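Local structure of Di-haem cytochrome c peroxidase family protein (Burkholderia thailandensis E264, 6NX0) at residues D196-D208 and E246-L260. The protein is a diheme enzyme with two covalently bound c-type hemes, probably a peroxidase that reduces hydrogen peroxide and transfers electrons. Numbering follows the deposited sequence.
Sequences DTLAEQLRGPLFD and ERMVRVLGEAMQAYL. With HEC (heme c), chain B.
Ala199 sits directly on Gly253, their CA atoms 3.7 Å apart; farther along, the N-to-C directions of helix 203-207 and helix 246-260 are 120° apart. With no side chain at Gly253, the backbones meet directly. Water 2 sits between Ala199 O and Val249 O and donates to both, the first contact unusually short. Gln257 reaches across from the long helix: CG lies anti to the backbone N (chi1 -162°) and the chain runs extended, bringing OE1 to the start of helix 198-201. There OE1 accepts a weak bond from Ala199 N at 3.3 Å, and also a hydrogen bond from water 1, which accepts from Leu198 N. Thr197 OG1 caps the same helix start, accepting from Glu200 N. Leu202 lays CD2 against Met256 CB at 3.8 Å. At the other end, Val249 CG1 packs over the centre of one face of the Arg203 guanidinium. Glu246 meets its edge, nearly coplanar, but the modelled salt bridge is implausibly short and its detail doubtful. Leu198 CD2 lies 3.5 Å from heme methyl CMA, and Met256 CG 3.7 Å from CMB. Gln201 NE2 bonds weakly to water 3, which binds the heme iron. The contact thus joins a polar, partly exposed margin to the water-ligated side of this heme, lined by Leu198, Pro205, Met256 and polar Gln201.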
ATOM      1  N   ASP A 196       1.098 -13.271  -2.568  1.00 12.04           N
ATOM      2  CA  ASP A 196       2.422 -13.474  -2.011  1.00 12.19           C
ATOM      3  C   ASP A 196       3.490 -12.754  -2.822  1.00 13.17           C
ATOM      4  O   ASP A 196       4.515 -12.363  -2.264  1.00 15.44           O
ATOM      5  CB  ASP A 196       2.723 -14.973  -1.957  1.00 14.22           C
ATOM      6  CG  ASP A 196       3.864 -15.320  -1.031  1.00 19.58           C
ATOM      7  OD1 ASP A 196       3.898 -14.792   0.100  1.00 17.38           O
ATOM      8  OD2 ASP A 196       4.722 -16.156  -1.444  1.00 21.68           O
ATOM      9  N   THR A 197       3.231 -12.526  -4.113  1.00 12.44           N
ATOM     10  CA  THR A 197       4.205 -11.966  -5.043  1.00 11.69           C
ATOM     11  C   THR A 197       3.506 -11.015  -6.002  1.00 11.42           C
ATOM     12  O   THR A 197       2.289 -11.031  -6.153  1.00 12.87           O
ATOM     13  CB  THR A 197       4.888 -13.052  -5.880  1.00 16.42           C
ATOM     14  OG1 THR A 197       3.916 -13.654  -6.734  1.00 16.20           O
ATOM     15  CG2 THR A 197       5.542 -14.116  -4.991  1.00 20.60           C
ATOM     16  N   LEU A 198       4.315 -10.157  -6.630  1.00 14.32           N
ATOM     17  CA  LEU A 198       3.813  -9.272  -7.682  1.00 11.52           C
ATOM     18  C   LEU A 198       3.197 -10.048  -8.843  1.00 14.19           C
ATOM     19  O   LEU A 198       2.209  -9.611  -9.437  1.00 14.73           O
ATOM     20  CB  LEU A 198       4.951  -8.372  -8.172  1.00 13.56           C
ATOM     21  CG  LEU A 198       5.412  -7.345  -7.141  1.00 14.73           C
ATOM     22  CD1 LEU A 198       6.763  -6.731  -7.530  1.00 14.92           C
ATOM     23  CD2 LEU A 198       4.356  -6.248  -7.000  1.00 14.67           C
ATOM     24  N   ALA A 199       3.760 -11.200  -9.186  1.00 15.56           N
ATOM     25  CA  ALA A 199       3.180 -11.990 -10.269  1.00 18.45           C
ATOM     26  C   ALA A 199       1.758 -12.424  -9.940  1.00 16.50           C
ATOM     27  O   ALA A 199       0.861 -12.350 -10.790  1.00 21.39           O
ATOM     28  CB  ALA A 199       4.064 -13.201 -10.561  1.00 21.44           C
ATOM     29  N   GLU A 200       1.526 -12.874  -8.703  1.00 15.11           N
ATOM     30  CA  GLU A 200       0.194 -13.284  -8.272  1.00 16.03           C
ATOM     31  C   GLU A 200      -0.759 -12.101  -8.133  1.00 15.29           C
ATOM     32  O   GLU A 200      -1.970 -12.248  -8.355  1.00 14.84           O
ATOM     33  CB  GLU A 200       0.295 -14.028  -6.936  1.00 16.63           C
ATOM     34  CG  GLU A 200      -1.039 -14.449  -6.348  1.00 24.36           C
ATOM     35  CD  GLU A 200      -0.939 -15.082  -4.951  1.00 20.52           C
ATOM     36  OE1 GLU A 200       0.191 -15.243  -4.426  1.00 20.46           O
ATOM     37  OE2 GLU A 200      -2.001 -15.429  -4.390  1.00 31.41           O
ATOM     38  N   GLN A 201      -0.235 -10.939  -7.753  1.00 12.07           N
ATOM     39  CA  GLN A 201      -1.079  -9.775  -7.485  1.00  9.48           C
ATOM     40  C   GLN A 201      -1.956  -9.419  -8.678  1.00  9.68           C
ATOM     41  O   GLN A 201      -3.110  -9.018  -8.499  1.00 10.34           O
ATOM     42  CB  GLN A 201      -0.191  -8.590  -7.100  1.00 11.04           C
ATOM     43  CG  GLN A 201      -0.940  -7.301  -6.729  1.00 10.42           C
ATOM     44  CD  GLN A 201      -1.436  -6.544  -7.932  1.00 12.68           C
ATOM     45  OE1 GLN A 201      -0.854  -6.619  -9.016  1.00 13.50           O
ATOM     46  NE2 GLN A 201      -2.531  -5.812  -7.753  1.00 13.15           N
ATOM     47  N   LEU A 202      -1.418  -9.485  -9.895  1.00 11.93           N
ATOM     48  CA  LEU A 202      -2.186  -8.841 -10.960  1.00 12.48           C
ATOM     49  C   LEU A 202      -3.425  -9.634 -11.349  1.00 12.34           C
ATOM     50  O   LEU A 202      -4.284  -9.091 -12.048  1.00 11.53           O
ATOM     51  CB  LEU A 202      -1.314  -8.519 -12.180  1.00 19.72           C
ATOM     52  CG  LEU A 202      -0.391  -9.536 -12.807  1.00 15.12           C
ATOM     53  CD1 LEU A 202      -1.107 -10.789 -13.179  1.00 18.00           C
ATOM     54  CD2 LEU A 202       0.226  -8.881 -14.058  1.00 17.54           C
ATOM     55  N   ARG A 203      -3.592 -10.854 -10.845  1.00 13.14           N
ATOM     56  CA  ARG A 203      -4.873 -11.530 -11.005  1.00 13.38           C
ATOM     57  C   ARG A 203      -6.019 -10.700 -10.442  1.00 12.32           C
ATOM     58  O   ARG A 203      -7.142 -10.755 -10.953  1.00 15.12           O
ATOM     59  CB  ARG A 203      -4.822 -12.885 -10.306  1.00 18.16           C
ATOM     60  CG  ARG A 203      -3.753 -13.802 -10.842  1.00 21.69           C
ATOM     61  CD  ARG A 203      -3.703 -15.095 -10.033  1.00 31.60           C
ATOM     62  NE  ARG A 203      -3.103 -16.189 -10.794  1.00 36.10           N
ATOM     63  CZ  ARG A 203      -3.776 -16.957 -11.648  1.00 32.63           C
ATOM     64  NH1 ARG A 203      -5.075 -16.765 -11.854  1.00 37.13           N
ATOM     65  NH2 ARG A 203      -3.144 -17.915 -12.307  1.00 41.02           N
ATOM     66  N   GLY A 204      -5.778  -9.970  -9.365  1.00 11.28           N
ATOM     67  CA  GLY A 204      -6.799  -9.155  -8.755  1.00 11.49           C
ATOM     68  C   GLY A 204      -7.418  -8.152  -9.708  1.00 10.37           C
ATOM     69  O   GLY A 204      -8.583  -8.277 -10.096  1.00 11.69           O
ATOM     70  N   PRO A 205      -6.651  -7.125 -10.102  1.00 10.29           N
ATOM     71  CA  PRO A 205      -7.235  -6.093 -10.977  1.00  9.92           C
ATOM     72  C   PRO A 205      -7.715  -6.626 -12.313  1.00 11.37           C
ATOM     73  O   PRO A 205      -8.736  -6.156 -12.820  1.00 10.28           O
ATOM     74  CB  PRO A 205      -6.083  -5.091 -11.152  1.00 11.66           C
ATOM     75  CG  PRO A 205      -4.843  -5.830 -10.748  1.00 12.05           C
ATOM     76  CD  PRO A 205      -5.296  -6.747  -9.657  1.00  9.83           C
ATOM     77  N   LEU A 206      -7.019  -7.608 -12.901  1.00  8.83           N
ATOM     78  CA  LEU A 206      -7.406  -8.076 -14.230  1.00 10.35           C
ATOM     79  C   LEU A 206      -8.814  -8.666 -14.245  1.00  9.65           C
ATOM     80  O   LEU A 206      -9.550  -8.468 -15.207  1.00 10.67           O
ATOM     81  CB  LEU A 206      -6.405  -9.099 -14.756  1.00 10.84           C
ATOM     82  CG  LEU A 206      -5.066  -8.550 -15.254  1.00 11.89           C
ATOM     83  CD1 LEU A 206      -4.109  -9.704 -15.491  1.00 13.41           C
ATOM     84  CD2 LEU A 206      -5.223  -7.695 -16.516  1.00 11.38           C
ATOM     85  N   PHE A 207      -9.195  -9.429 -13.209  1.00  9.92           N
ATOM     86  CA  PHE A 207     -10.445 -10.187 -13.268  1.00  9.03           C
ATOM     87  C   PHE A 207     -11.521  -9.672 -12.326  1.00 13.20           C
ATOM     88  O   PHE A 207     -12.638 -10.199 -12.348  1.00 16.02           O
ATOM     89  CB  PHE A 207     -10.151 -11.672 -13.032  1.00 12.57           C
ATOM     90  CG  PHE A 207      -9.132 -12.196 -13.981  1.00 11.22           C
ATOM     91  CD1 PHE A 207      -9.399 -12.180 -15.336  1.00 14.27           C
ATOM     92  CD2 PHE A 207      -7.899 -12.637 -13.545  1.00 12.55           C
ATOM     93  CE1 PHE A 207      -8.461 -12.652 -16.259  1.00 13.87           C
ATOM     94  CE2 PHE A 207      -6.958 -13.105 -14.452  1.00 13.00           C
ATOM     95  CZ  PHE A 207      -7.244 -13.101 -15.811  1.00 12.01           C
ATOM     96  N   ASP A 208     -11.254  -8.592 -11.598  1.00 11.26           N
ATOM     97  CA  ASP A 208     -12.238  -8.004 -10.693  1.00 11.29           C
ATOM     98  C   ASP A 208     -13.275  -7.246 -11.510  1.00 11.53           C
ATOM     99  O   ASP A 208     -12.912  -6.327 -12.254  1.00 10.57           O
ATOM    100  CB  ASP A 208     -11.492  -7.088  -9.728  1.00 12.63           C
ATOM    101  CG  ASP A 208     -12.345  -6.521  -8.607  1.00 21.98           C
ATOM    102  OD1 ASP A 208     -13.582  -6.448  -8.709  1.00 17.96           O
ATOM    103  OD2 ASP A 208     -11.708  -6.103  -7.603  1.00 27.51           O
ATOM    104  N   GLU A 246      -3.845 -20.161 -17.909  1.00 14.60           N
ATOM    105  CA  GLU A 246      -3.067 -19.916 -16.700  1.00 15.68           C
ATOM    106  C   GLU A 246      -1.616 -19.584 -17.031  1.00 14.83           C
ATOM    107  O   GLU A 246      -1.001 -18.777 -16.332  1.00 15.54           O
ATOM    108  CB  GLU A 246      -3.166 -21.123 -15.752  1.00 17.36           C
ATOM    109  CG  GLU A 246      -4.562 -21.286 -15.129  1.00 22.22           C
ATOM    110  CD  GLU A 246      -5.060 -20.020 -14.442  1.00 32.96           C
ATOM    111  OE1 GLU A 246      -6.192 -19.576 -14.733  1.00 41.67           O
ATOM    112  OE2 GLU A 246      -4.300 -19.460 -13.630  1.00 35.97           O
ATOM    113  N   ARG A 247      -1.077 -20.138 -18.114  1.00 12.14           N
ATOM    114  CA  ARG A 247       0.256 -19.745 -18.563  1.00 14.39           C
ATOM    115  C   ARG A 247       0.278 -18.268 -18.966  1.00 12.75           C
ATOM    116  O   ARG A 247       1.213 -17.523 -18.621  1.00 13.41           O
ATOM    117  CB  ARG A 247       0.669 -20.654 -19.719  1.00 14.77           C
ATOM    118  CG  ARG A 247       1.957 -20.304 -20.416  1.00 18.08           C
ATOM    119  CD  ARG A 247       3.162 -20.552 -19.574  1.00 20.44           C
ATOM    120  NE  ARG A 247       4.375 -20.339 -20.361  1.00 18.60           N
ATOM    121  CZ  ARG A 247       5.575 -20.132 -19.838  1.00 17.87           C
ATOM    122  NH1 ARG A 247       5.742 -20.108 -18.518  1.00 22.30           N
ATOM    123  NH2 ARG A 247       6.609 -19.927 -20.645  1.00 18.61           N
ATOM    124  N   MET A 248      -0.746 -17.819 -19.682  1.00 11.82           N
ATOM    125  CA  MET A 248      -0.820 -16.402 -20.032  1.00 11.10           C
ATOM    126  C   MET A 248      -0.765 -15.533 -18.783  1.00 12.25           C
ATOM    127  O   MET A 248      -0.013 -14.554 -18.723  1.00 11.63           O
ATOM    128  CB  MET A 248      -2.087 -16.118 -20.840  1.00 11.80           C
ATOM    129  CG  MET A 248      -2.333 -14.623 -21.175  1.00 14.86           C
ATOM    130  SD  MET A 248      -1.006 -13.829 -22.115  1.00 17.06           S
ATOM    131  CE  MET A 248      -1.506 -14.242 -23.783  1.00 14.14           C
ATOM    132  N   VAL A 249      -1.568 -15.863 -17.773  1.00 12.76           N
ATOM    133  CA  VAL A 249      -1.580 -15.040 -16.563  1.00 12.38           C
ATOM    134  C   VAL A 249      -0.220 -15.087 -15.879  1.00 12.20           C
ATOM    135  O   VAL A 249       0.289 -14.064 -15.392  1.00 12.73           O
ATOM    136  CB  VAL A 249      -2.714 -15.495 -15.615  1.00 13.99           C
ATOM    137  CG1 VAL A 249      -2.646 -14.738 -14.282  1.00 16.44           C
ATOM    138  CG2 VAL A 249      -4.057 -15.293 -16.265  1.00 16.35           C
ATOM    139  N   ARG A 250       0.403 -16.263 -15.838  1.00 12.52           N
ATOM    140  CA  ARG A 250       1.689 -16.381 -15.176  1.00 11.70           C
ATOM    141  C   ARG A 250       2.746 -15.534 -15.867  1.00 11.24           C
ATOM    142  O   ARG A 250       3.547 -14.887 -15.198  1.00 15.33           O
ATOM    143  CB  ARG A 250       2.143 -17.837 -15.111  1.00 15.20           C
ATOM    144  CG  ARG A 250       1.387 -18.633 -14.038  1.00 23.30           C
ATOM    145  CD  ARG A 250       2.089 -19.938 -13.701  1.00 25.21           C
ATOM    146  NE  ARG A 250       2.317 -20.753 -14.888  1.00 29.58           N
ATOM    147  CZ  ARG A 250       1.440 -21.618 -15.391  1.00 25.67           C
ATOM    148  NH1 ARG A 250       0.260 -21.797 -14.814  1.00 30.75           N
ATOM    149  NH2 ARG A 250       1.748 -22.303 -16.483  1.00 25.39           N
ATOM    150  N   VAL A 251       2.771 -15.518 -17.198  1.00 12.49           N
ATOM    151  CA  VAL A 251       3.861 -14.784 -17.841  1.00 13.60           C
ATOM    152  C   VAL A 251       3.583 -13.283 -17.840  1.00 12.64           C
ATOM    153  O   VAL A 251       4.529 -12.491 -17.805  1.00 13.03           O
ATOM    154  CB  VAL A 251       4.161 -15.319 -19.254  1.00 14.43           C
ATOM    155  CG1 VAL A 251       4.492 -16.800 -19.183  1.00 18.22           C
ATOM    156  CG2 VAL A 251       3.042 -15.031 -20.216  1.00 13.66           C
ATOM    157  N   LEU A 252       2.312 -12.862 -17.834  1.00 10.36           N
ATOM    158  CA  LEU A 252       1.994 -11.457 -17.558  1.00 11.22           C
ATOM    159  C   LEU A 252       2.576 -11.045 -16.217  1.00 13.49           C
ATOM    160  O   LEU A 252       3.182  -9.977 -16.084  1.00 11.66           O
ATOM    161  CB  LEU A 252       0.479 -11.240 -17.558  1.00 10.76           C
ATOM    162  CG  LEU A 252      -0.257 -11.266 -18.905  1.00 11.60           C
ATOM    163  CD1 LEU A 252      -1.780 -11.188 -18.728  1.00 13.33           C
ATOM    164  CD2 LEU A 252       0.248 -10.149 -19.779  1.00 12.87           C
ATOM    165  N   GLY A 253       2.422 -11.915 -15.216  1.00 11.96           N
ATOM    166  CA  GLY A 253       2.993 -11.652 -13.907  1.00 14.17           C
ATOM    167  C   GLY A 253       4.510 -11.605 -13.879  1.00 13.27           C
ATOM    168  O   GLY A 253       5.088 -10.760 -13.194  1.00 13.14           O
ATOM    169  N   GLU A 254       5.183 -12.521 -14.590  1.00 13.03           N
ATOM    170  CA  GLU A 254       6.643 -12.474 -14.644  1.00 13.09           C
ATOM    171  C   GLU A 254       7.123 -11.157 -15.229  1.00 13.69           C
ATOM    172  O   GLU A 254       8.078 -10.558 -14.728  1.00 13.46           O
ATOM    173  CB  GLU A 254       7.195 -13.621 -15.498  1.00 15.02           C
ATOM    174  CG  GLU A 254       7.119 -14.986 -14.912  1.00 26.32           C
ATOM    175  CD  GLU A 254       7.878 -15.989 -15.802  1.00 25.94           C
ATOM    176  OE1 GLU A 254       7.280 -17.004 -16.204  1.00 36.52           O
ATOM    177  OE2 GLU A 254       9.062 -15.721 -16.122  1.00 32.26           O
ATOM    178  N   ALA A 255       6.490 -10.713 -16.317  1.00 12.33           N
ATOM    179  CA  ALA A 255       6.886  -9.464 -16.953  1.00 10.94           C
ATOM    180  C   ALA A 255       6.632  -8.297 -16.022  1.00 11.21           C
ATOM    181  O   ALA A 255       7.475  -7.406 -15.872  1.00 10.41           O
ATOM    182  CB  ALA A 255       6.118  -9.284 -18.271  1.00 11.76           C
ATOM    183  N   MET A 256       5.482  -8.307 -15.366  1.00 11.42           N
ATOM    184  CA  MET A 256       5.146  -7.196 -14.477  1.00 11.25           C
ATOM    185  C   MET A 256       6.093  -7.127 -13.288  1.00 11.66           C
ATOM    186  O   MET A 256       6.491  -6.042 -12.865  1.00 11.88           O
ATOM    187  CB  MET A 256       3.709  -7.356 -13.997  1.00 10.77           C
ATOM    188  CG  MET A 256       3.169  -6.133 -13.253  1.00 11.62           C
ATOM    189  SD  MET A 256       3.298  -4.586 -14.179  1.00 11.73           S
ATOM    190  CE  MET A 256       2.124  -4.962 -15.461  1.00 11.26           C
ATOM    191  N   GLN A 257       6.425  -8.282 -12.703  1.00 10.88           N
ATOM    192  CA  GLN A 257       7.390  -8.322 -11.615  1.00 12.20           C
ATOM    193  C   GLN A 257       8.703  -7.664 -12.024  1.00 13.20           C
ATOM    194  O   GLN A 257       9.269  -6.865 -11.274  1.00 13.52           O
ATOM    195  CB  GLN A 257       7.590  -9.781 -11.200  1.00 15.54           C
ATOM    196  CG  GLN A 257       8.213  -9.997  -9.848  1.00 26.22           C
ATOM    197  CD  GLN A 257       7.990 -11.440  -9.398  1.00 35.24           C
ATOM    198  OE1 GLN A 257       6.991 -11.772  -8.721  1.00 27.37           O
ATOM    199  NE2 GLN A 257       8.889 -12.318  -9.826  1.00 37.71           N
ATOM    200  N   ALA A 258       9.188  -7.946 -13.233  1.00 11.60           N
ATOM    201  CA  ALA A 258      10.427  -7.328 -13.682  1.00 12.15           C
ATOM    202  C   ALA A 258      10.292  -5.816 -13.774  1.00 12.26           C
ATOM    203  O   ALA A 258      11.209  -5.083 -13.401  1.00 13.49           O
ATOM    204  CB  ALA A 258      10.848  -7.904 -15.033  1.00 14.47           C
ATOM    205  N   TYR A 259       9.164  -5.323 -14.303  1.00 10.87           N
ATOM    206  CA  TYR A 259       9.000  -3.878 -14.404  1.00  9.14           C
ATOM    207  C   TYR A 259       8.940  -3.245 -13.024  1.00 10.70           C
ATOM    208  O   TYR A 259       9.636  -2.258 -12.748  1.00 12.39           O
ATOM    209  CB  TYR A 259       7.749  -3.525 -15.214  1.00 10.02           C
ATOM    210  CG  TYR A 259       7.389  -2.044 -15.213  1.00 12.16           C
ATOM    211  CD1 TYR A 259       8.329  -1.074 -15.505  1.00 11.30           C
ATOM    212  CD2 TYR A 259       6.092  -1.636 -14.953  1.00 11.33           C
ATOM    213  CE1 TYR A 259       7.980   0.270 -15.542  1.00 12.62           C
ATOM    214  CE2 TYR A 259       5.741  -0.316 -14.975  1.00 11.69           C
ATOM    215  CZ  TYR A 259       6.689   0.644 -15.266  1.00 13.30           C
ATOM    216  OH  TYR A 259       6.337   1.981 -15.311  1.00 16.48           O
ATOM    217  N   LEU A 260       8.118  -3.803 -12.140  1.00 10.89           N
ATOM    218  CA  LEU A 260       7.951  -3.179 -10.839  1.00  9.89           C
ATOM    219  C   LEU A 260       9.175  -3.326  -9.955  1.00 13.45           C
ATOM    220  O   LEU A 260       9.287  -2.595  -8.970  1.00 12.12           O
ATOM    221  CB  LEU A 260       6.710  -3.741 -10.146  1.00  8.86           C
ATOM    222  CG  LEU A 260       5.392  -3.460 -10.894  1.00 11.18           C
ATOM    223  CD1 LEU A 260       4.187  -4.019 -10.152  1.00 12.65           C
ATOM    224  CD2 LEU A 260       5.205  -1.955 -11.139  1.00 11.71           C
TER
HETATM  225 FE   HEC B 601      -3.456  -1.931  -8.746  1.00  9.09          FE
HETATM  226  CHA HEC B 601      -2.899  -2.565  -5.385  1.00  8.80           C
HETATM  227  CHB HEC B 601      -0.504  -3.429  -9.502  1.00  9.78           C
HETATM  228  CHC HEC B 601      -4.409  -2.196 -12.039  1.00  8.13           C
HETATM  229  CHD HEC B 601      -6.530  -0.561  -8.012  1.00 10.45           C
HETATM  230  NA  HEC B 601      -1.953  -2.739  -7.644  1.00  8.03           N
HETATM  231  C1A HEC B 601      -1.927  -2.935  -6.277  1.00  8.73           C
HETATM  232  C2A HEC B 601      -0.673  -3.543  -5.928  1.00  7.17           C
HETATM  233  C3A HEC B 601       0.031  -3.679  -7.060  1.00  7.48           C
HETATM  234  C4A HEC B 601      -0.794  -3.268  -8.168  1.00  8.09           C
HETATM  235  CMA HEC B 601       1.385  -4.361  -7.220  1.00 10.25           C
HETATM  236  CAA HEC B 601      -0.253  -3.951  -4.503  1.00 10.89           C
HETATM  237  CBA HEC B 601       0.582  -2.854  -3.867  1.00 10.77           C
HETATM  238  CGA HEC B 601       0.898  -3.110  -2.416  1.00 13.90           C
HETATM  239  O1A HEC B 601       1.733  -2.320  -1.886  1.00 12.21           O
HETATM  240  O2A HEC B 601       0.229  -3.980  -1.778  1.00 11.92           O
HETATM  241  NB  HEC B 601      -2.649  -2.685 -10.448  1.00  8.88           N
HETATM  242  C1B HEC B 601      -1.403  -3.292 -10.530  1.00  9.30           C
HETATM  243  C2B HEC B 601      -1.196  -3.696 -11.895  1.00 10.00           C
HETATM  244  C3B HEC B 601      -2.315  -3.454 -12.586  1.00  8.49           C
HETATM  245  C4B HEC B 601      -3.227  -2.779 -11.694  1.00  8.65           C
HETATM  246  CMB HEC B 601       0.085  -4.367 -12.401  1.00 10.83           C
HETATM  247  CAB HEC B 601      -2.595  -3.680 -14.086  1.00  8.77           C
HETATM  248  CBB HEC B 601      -2.635  -5.200 -14.380  1.00 10.92           C
HETATM  249  NC  HEC B 601      -5.125  -1.451  -9.810  1.00  7.89           N
HETATM  250  C1C HEC B 601      -5.283  -1.602 -11.181  1.00  7.26           C
HETATM  251  C2C HEC B 601      -6.458  -0.847 -11.554  1.00  9.92           C
HETATM  252  C3C HEC B 601      -7.046  -0.353 -10.461  1.00  9.03           C
HETATM  253  C4C HEC B 601      -6.229  -0.756  -9.335  1.00  8.19           C
HETATM  254  CMC HEC B 601      -6.869  -0.569 -13.009  1.00  9.50           C
HETATM  255  CAC HEC B 601      -8.097   0.770 -10.400  1.00  9.41           C
HETATM  256  CBC HEC B 601      -9.459   0.303 -10.929  1.00  8.73           C
HETATM  257  ND  HEC B 601      -4.477  -1.580  -7.027  1.00  8.40           N
HETATM  258  C1D HEC B 601      -5.745  -0.968  -6.962  1.00  8.39           C
HETATM  259  C2D HEC B 601      -6.176  -0.978  -5.588  1.00  7.21           C
HETATM  260  C3D HEC B 601      -5.106  -1.646  -4.801  1.00  9.64           C
HETATM  261  C4D HEC B 601      -4.078  -1.989  -5.746  1.00  8.53           C
HETATM  262  CMD HEC B 601      -7.527  -0.514  -5.080  1.00  9.29           C
HETATM  263  CAD HEC B 601      -5.111  -1.944  -3.291  1.00  9.51           C
HETATM  264  CBD HEC B 601      -6.087  -3.079  -3.079  1.00  9.76           C
HETATM  265  CGD HEC B 601      -5.937  -3.757  -1.728  1.00 13.01           C
HETATM  266  O1D HEC B 601      -5.075  -3.322  -0.934  1.00 13.68           O
HETATM  267  O2D HEC B 601      -6.767  -4.675  -1.475  1.00 13.74           O
HETATM  268  O   HOH W   1       7.084 -10.246  -5.856  1.00 19.00           O
HETATM  269  O   HOH W   2       0.643 -14.189 -12.536  1.00 23.64           O
HETATM  270  O   HOH W   3      -4.468  -3.850  -8.449  1.00 21.79           O